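Local coordinates for sister chromatid cohesion protein PDS5 homolog C (Arabidopsis thaliana, PDB 7DE9), which binds monomethylated histone H3 (H3K4me1) through its Tudor domain and acts as a cohesin cofactor in sister chromatid cohesion and DNA repair, at residues V31-D36 and L43-D48; S15-W20 and L54-Q59. All coordinates share one frame; numbering follows the deposited sequence.

Contact 1: V31-D36 and L43-D48; sequences VVESYD and LVIYDD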
loop_
_atom_site.group_PDB
_atom_site.type_symbol
_atom_site.label_atom_id
_atom_site.label_comp_id
_atom_site.label_asym_id
_atom_site.label_seq_id
_atom_site.Cartn_x
_atom_site.Cartn_y
_atom_site.Cartn_z
ATOM N N VAL A 31 6.652 2.331 -0.344
ATOM C CA VAL A 31 6.851 2.183 -1.774
ATOM C C VAL A 31 6.194 0.885 -2.250
ATOM O O VAL A 31 6.192 -0.129 -1.538
ATOM C CB VAL A 31 8.351 2.200 -2.139
ATOM C CG1 VAL A 31 9.071 0.998 -1.543
ATOM C CG2 VAL A 31 8.536 2.230 -3.644
ATOM N N VAL A 32 5.611 0.926 -3.442
ATOM C CA VAL A 32 5.068 -0.272 -4.065
ATOM C C VAL A 32 6.197 -1.038 -4.739
ATOM O O VAL A 32 6.743 -0.593 -5.754
ATOM C CB VAL A 32 3.985 0.068 -5.090
ATOM C CG1 VAL A 32 3.364 -1.200 -5.648
ATOM C CG2 VAL A 32 2.934 0.952 -4.451
ATOM N N GLU A 33 6.551 -2.188 -4.172
ATOM C CA GLU A 33 7.690 -2.955 -4.656
ATOM C C GLU A 33 7.335 -3.969 -5.746
ATOM O O GLU A 33 8.161 -4.274 -6.601
ATOM C CB GLU A 33 8.369 -3.676 -3.494
ATOM C CG GLU A 33 9.747 -4.206 -3.852
ATOM C CD GLU A 33 9.935 -5.657 -3.473
ATOM O OE1 GLU A 33 9.569 -6.029 -2.338
ATOM O OE2 GLU A 33 10.442 -6.427 -4.316
ATOM N N SER A 34 6.118 -4.497 -5.721
ATOM C CA SER A 34 5.711 -5.451 -6.744
ATOM C C SER A 34 4.202 -5.554 -6.867
ATOM O O SER A 34 3.464 -5.026 -6.039
ATOM C CB SER A 34 6.294 -6.831 -6.452
ATOM O OG SER A 34 5.910 -7.261 -5.164
ATOM N N TYR A 35 3.762 -6.245 -7.914
ATOM C CA TYR A 35 2.346 -6.480 -8.181
ATOM C C TYR A 35 2.109 -7.917 -8.635
ATOM O O TYR A 35 2.747 -8.404 -9.574
ATOM C CB TYR A 35 1.830 -5.507 -9.243
ATOM C CG TYR A 35 0.379 -5.704 -9.631
ATOM C CD1 TYR A 35 -0.642 -5.463 -8.722
ATOM C CD2 TYR A 35 0.034 -6.108 -10.913
ATOM C CE1 TYR A 35 -1.966 -5.635 -9.079
ATOM C CE2 TYR A 35 -1.279 -6.278 -11.278
ATOM C CZ TYR A 35 -2.277 -6.040 -10.358
ATOM O OH TYR A 35 -3.592 -6.213 -10.732
ATOM N N ASP A 36 1.188 -8.591 -7.958
ATOM C CA ASP A 36 0.791 -9.944 -8.318
ATOM C C ASP A 36 -0.456 -9.864 -9.183
ATOM O O ASP A 36 -1.544 -9.578 -8.686
ATOM C CB ASP A 36 0.541 -10.776 -7.058
ATOM C CG ASP A 36 0.155 -12.213 -7.359
ATOM O OD1 ASP A 36 -0.800 -12.441 -8.132
ATOM O OD2 ASP A 36 0.808 -13.124 -6.805
ATOM N N LEU A 43 2.573 -5.302 -3.205
ATOM C CA LEU A 43 3.413 -5.400 -2.024
ATOM C C LEU A 43 3.897 -4.009 -1.668
ATOM O O LEU A 43 4.577 -3.372 -2.460
ATOM C CB LEU A 43 4.595 -6.336 -2.263
ATOM C CG LEU A 43 5.633 -6.451 -1.146
ATOM C CD1 LEU A 43 5.009 -6.959 0.138
ATOM C CD2 LEU A 43 6.753 -7.367 -1.579
ATOM N N VAL A 44 3.524 -3.532 -0.489
ATOM C CA VAL A 44 3.952 -2.215 -0.028
ATOM C C VAL A 44 4.961 -2.359 1.104
ATOM O O VAL A 44 4.700 -3.035 2.113
ATOM C CB VAL A 44 2.757 -1.357 0.440
ATOM C CG1 VAL A 44 3.229 -0.021 1.007
ATOM C CG2 VAL A 44 1.794 -1.131 -0.714
ATOM N N ILE A 45 6.126 -1.744 0.916
ATOM C CA ILE A 45 7.145 -1.717 1.958
ATOM C C ILE A 45 7.134 -0.332 2.570
ATOM O O ILE A 45 7.381 0.652 1.882
ATOM C CB ILE A 45 8.555 -2.055 1.423
ATOM C CG1 ILE A 45 8.709 -3.563 1.213
ATOM C CG2 ILE A 45 9.625 -1.615 2.412
ATOM C CD1 ILE A 45 8.045 -4.089 -0.003
ATOM N N TYR A 46 6.837 -0.259 3.865
ATOM C CA TYR A 46 6.685 1.019 4.554
ATOM C C TYR A 46 7.993 1.598 5.085
ATOM O O TYR A 46 8.954 0.870 5.343
ATOM C CB TYR A 46 5.697 0.871 5.713
ATOM C CG TYR A 46 4.271 0.642 5.268
ATOM C CD1 TYR A 46 3.458 1.711 4.897
ATOM C CD2 TYR A 46 3.734 -0.642 5.216
ATOM C CE1 TYR A 46 2.153 1.511 4.484
ATOM C CE2 TYR A 46 2.427 -0.854 4.803
ATOM C CZ TYR A 46 1.641 0.226 4.442
ATOM O OH TYR A 46 0.341 0.024 4.033
ATOM N N ASP A 47 7.999 2.921 5.245
ATOM C CA ASP A 47 9.090 3.665 5.867
ATOM C C ASP A 47 9.594 3.040 7.159
ATOM O O ASP A 47 10.796 3.003 7.421
ATOM C CB ASP A 47 8.638 5.097 6.174
ATOM C CG ASP A 47 8.860 6.044 5.021
ATOM O OD1 ASP A 47 9.641 5.698 4.111
ATOM O OD2 ASP A 47 8.259 7.139 5.031
ATOM N N ASP A 48 8.666 2.565 7.978
ATOM C CA ASP A 48 9.008 2.143 9.327
ATOM C C ASP A 48 9.330 0.651 9.423
ATOM O O ASP A 48 9.470 0.109 10.518
ATOM C CB ASP A 48 7.876 2.501 10.290
ATOM C CG ASP A 48 6.547 1.901 9.887
ATOM O OD1 ASP A 48 6.523 0.996 9.025
ATOM O OD2 ASP A 48 5.516 2.342 10.439
#
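Val44 meets Val32 through its CG2 branch and uses its other branch on a flat group: Val44 CG1 lies 3.8 Å above one face of the Tyr46 ring, over the outer part of the ring. The Tyr46 hydroxyl is hydrogen-bonded to Glu52 and Trp21, and the residue packs on the modified side chain of the bound H3K4me1 peptide. A second flat group at the contact is the Glu33 carboxylate. It touches the opposite strand with one oxygen. Glu33 OE1 comes to 3.2 Å from Leu43 CD2 and also touches Ile45 CD1, so this oxygen rests against two methyl groups of the facing strand. The Glu33 chain runs alongside Leu43 in the same direction; its CG is anti to the backbone N (chi1 -166°) and the chain bends at chi2. Glu33 CB is 3.5 Å from Ile45 CD1.

The two strands form the antiparallel hairpin of 26-36 and 41-46 in the SH3-like Tudor domain. Val31 and Ile45 are a hydrogen-bonded pair, with Val31 N to Ile45 O and Ile45 N to Val31 O both 2.9 Å. Val32 and Val44 follow as a non-hydrogen-bonded pair, with side chains on the buried face that also receives Ile17. Beyond them a beta bulge sets Glu33 and Ser34 against the single residue Leu43. Glu33 has the helix-like backbone angles of a classic bulge (phi -90°, psi -30°). Glu33 N gives a bond of 2.9 Å to Leu43 O. Leu43 N answers to Ser34 O at 3.0 Å. Ser34 N is buried without a partner. Ser34 OG lies 3.3 Å from Leu43 CB.

Contact 2: S15-W20 and L54-Q59; sequences SRIKVW and LYLKNQ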
loop_
_atom_site.group_PDB
_atom_site.type_symbol
_atom_site.label_atom_id
_atom_site.label_comp_id
_atom_site.label_asym_id
_atom_site.label_seq_id
_atom_site.Cartn_x
_atom_site.Cartn_y
_atom_site.Cartn_z
ATOM N N SER A 15 6.271 3.323 -7.344
ATOM C CA SER A 15 5.751 4.572 -6.808
ATOM C C SER A 15 5.767 4.623 -5.287
ATOM O O SER A 15 5.531 3.621 -4.613
ATOM C CB SER A 15 4.321 4.806 -7.295
ATOM O OG SER A 15 4.296 5.020 -8.697
ATOM N N ARG A 16 6.053 5.808 -4.759
ATOM C CA ARG A 16 5.870 6.083 -3.345
ATOM C C ARG A 16 4.421 6.462 -3.113
ATOM O O ARG A 16 3.884 7.339 -3.791
ATOM C CB ARG A 16 6.788 7.209 -2.874
ATOM C CG ARG A 16 8.262 6.859 -2.831
ATOM C CD ARG A 16 9.112 8.125 -2.869
ATOM N NE ARG A 16 8.970 8.834 -4.141
ATOM C CZ ARG A 16 9.648 9.930 -4.469
ATOM N NH1 ARG A 16 10.517 10.457 -3.617
ATOM N NH2 ARG A 16 9.454 10.502 -5.651
ATOM N N ILE A 17 3.784 5.796 -2.159
ATOM C CA ILE A 17 2.397 6.082 -1.842
ATOM C C ILE A 17 2.202 6.244 -0.344
ATOM O O ILE A 17 3.075 5.906 0.452
ATOM C CB ILE A 17 1.454 4.978 -2.354
ATOM C CG1 ILE A 17 1.652 3.676 -1.577
ATOM C CG2 ILE A 17 1.652 4.746 -3.851
ATOM C CD1 ILE A 17 0.678 2.590 -1.985
ATOM N N LYS A 18 1.060 6.798 0.034
ATOM C CA LYS A 18 0.667 6.776 1.428
ATOM C C LYS A 18 -0.634 5.995 1.543
ATOM O O LYS A 18 -1.584 6.210 0.784
ATOM C CB LYS A 18 0.544 8.186 2.004
ATOM C CG LYS A 18 -0.319 9.147 1.227
ATOM C CD LYS A 18 -0.015 10.571 1.674
ATOM C CE LYS A 18 -1.235 11.470 1.593
ATOM N NZ LYS A 18 -0.919 12.855 2.042
ATOM N N VAL A 19 -0.643 5.058 2.481
ATOM C CA VAL A 19 -1.758 4.142 2.665
ATOM C C VAL A 19 -2.482 4.495 3.959
ATOM O O VAL A 19 -1.848 4.715 4.994
ATOM C CB VAL A 19 -1.292 2.668 2.706
ATOM C CG1 VAL A 19 -2.478 1.735 2.786
ATOM C CG2 VAL A 19 -0.439 2.332 1.482
ATOM N N TRP A 20 -3.805 4.565 3.882
ATOM C CA TRP A 20 -4.640 4.891 5.030
ATOM C C TRP A 20 -4.893 3.664 5.907
ATOM O O TRP A 20 -5.435 2.660 5.445
ATOM C CB TRP A 20 -5.962 5.493 4.541
ATOM C CG TRP A 20 -6.944 5.825 5.601
ATOM C CD1 TRP A 20 -8.049 5.103 5.944
ATOM C CD2 TRP A 20 -6.934 6.977 6.450
ATOM N NE1 TRP A 20 -8.722 5.732 6.961
ATOM C CE2 TRP A 20 -8.056 6.884 7.292
ATOM C CE3 TRP A 20 -6.077 8.076 6.586
ATOM C CZ2 TRP A 20 -8.349 7.846 8.256
ATOM C CZ3 TRP A 20 -6.367 9.029 7.541
ATOM C CH2 TRP A 20 -7.498 8.909 8.365
ATOM N N LEU A 54 -1.463 -5.976 -0.222
ATOM C CA LEU A 54 -2.705 -5.207 -0.213
ATOM C C LEU A 54 -3.512 -5.307 -1.499
ATOM O O LEU A 54 -2.948 -5.358 -2.588
ATOM C CB LEU A 54 -2.402 -3.725 0.034
ATOM C CG LEU A 54 -1.834 -3.276 1.377
ATOM C CD1 LEU A 54 -1.396 -1.827 1.284
ATOM C CD2 LEU A 54 -2.876 -3.448 2.471
ATOM N N TYR A 55 -4.836 -5.305 -1.359
ATOM C CA TYR A 55 -5.729 -5.018 -2.468
ATOM C C TYR A 55 -6.036 -3.530 -2.415
ATOM O O TYR A 55 -6.883 -3.090 -1.639
ATOM C CB TYR A 55 -7.012 -5.837 -2.376
ATOM C CG TYR A 55 -7.948 -5.682 -3.558
ATOM C CD1 TYR A 55 -7.575 -6.107 -4.827
ATOM C CD2 TYR A 55 -9.211 -5.130 -3.399
ATOM C CE1 TYR A 55 -8.429 -5.979 -5.903
ATOM C CE2 TYR A 55 -10.073 -4.999 -4.469
ATOM C CZ TYR A 55 -9.677 -5.420 -5.719
ATOM O OH TYR A 55 -10.534 -5.289 -6.789
ATOM N N LEU A 56 -5.330 -2.751 -3.221
ATOM C CA LEU A 56 -5.398 -1.305 -3.103
ATOM C C LEU A 56 -6.756 -0.731 -3.494
ATOM O O LEU A 56 -7.124 0.354 -3.040
ATOM C CB LEU A 56 -4.292 -0.667 -3.935
ATOM C CG LEU A 56 -2.945 -0.828 -3.238
ATOM C CD1 LEU A 56 -1.824 -0.337 -4.109
ATOM C CD2 LEU A 56 -2.954 -0.073 -1.927
ATOM N N LYS A 57 -7.511 -1.467 -4.306
ATOM C CA LYS A 57 -8.817 -1.003 -4.761
ATOM C C LYS A 57 -9.807 -0.860 -3.607
ATOM O O LYS A 57 -10.738 -0.056 -3.675
ATOM C CB LYS A 57 -9.381 -1.949 -5.823
ATOM C CG LYS A 57 -9.369 -1.374 -7.227
ATOM C CD LYS A 57 -9.283 -2.457 -8.289
ATOM C CE LYS A 57 -7.968 -3.211 -8.191
ATOM N NZ LYS A 57 -7.805 -4.149 -9.331
ATOM N N ASN A 58 -9.603 -1.639 -2.548
ATOM C CA ASN A 58 -10.442 -1.543 -1.357
ATOM C C ASN A 58 -9.710 -0.859 -0.214
ATOM O O ASN A 58 -10.054 -1.028 0.956
ATOM C CB ASN A 58 -10.927 -2.926 -0.923
ATOM C CG ASN A 58 -12.416 -3.112 -1.141
ATOM O OD1 ASN A 58 -13.209 -2.209 -0.874
ATOM N ND2 ASN A 58 -12.800 -4.277 -1.645
ATOM N N GLN A 59 -8.697 -0.079 -0.573
ATOM C CA GLN A 59 -7.943 0.711 0.387
ATOM C C GLN A 59 -8.134 2.188 0.111
ATOM O O GLN A 59 -8.323 2.597 -1.032
ATOM C CB GLN A 59 -6.451 0.376 0.324
ATOM C CG GLN A 59 -6.094 -1.028 0.770
ATOM C CD GLN A 59 -6.206 -1.204 2.268
ATOM O OE1 GLN A 59 -5.987 -0.263 3.033
ATOM N NE2 GLN A 59 -6.553 -2.414 2.697
HETATM O O HOH W 1 -7.378 1.863 3.660
#
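Val19 and Leu54 reach toward each other tip to tip, with Val19 CG1 4.0 Å from Leu54 CD1. CG1 is anti to the backbone N (chi1 -175°) and is the branch that does the touching. Further back along the strand, Ile17 CD1 approaches Leu56 CD1 at 4.4 Å. All four residues are buried. Trp61 and Leu12 pack on Leu56, and Tyr46 lies against both Val19 and Leu54. This is the apolar half of the contact.

The other half is polar and holds a water. Gln59 bends at chi2 and brings OE1 to 4.0 Å from Val19 CG1. Gln59 OE1 is also 3.8 Å from Trp20 O, but the two oxygens do not bond directly. A water joins them, 2.8 Å from Trp20 O and 2.6 Å from Gln59 OE1. Gln59 OE1 also accepts a hydrogen bond from a basic side chain of the bound peptide, and Val19 and Leu54 pack against basic peptide side chain as well. The Trp20 ring leads away from the contact and stands edge-to-face with Tyr27.

Gln59 N bonds to Leu56 O at 3.0 Å, following Asn58 N to Tyr55 O, in the short 3-10 turn around 56-57. A first strand packed against a 3-10 turn that precedes the last strand is characteristic of SH3-like barrels, here the Tudor domain, with the histone peptide bound at the Gln59 end.

From the N terminus the chain first enters strand 16-21, one side of contact 2. It then turns into strand 26-36 and, after six intervening residues, returns at Leu43, where contact 1 closes the local hairpin. Strand 51-54 follows, and 54-59 comes back to 15-20, so contact 2 closes a longer loop of 33 residues that encloses all of contact 1. The two do not cross. They touch directly: Val32 N is 2.9 Å from Ser15 O, probably a hydrogen bond, and Val32 CG2 packs on Ile17 CD1. Contact 1 joins neighbouring strands, while contact 2 joins the first strand to the turn before strand 61-63.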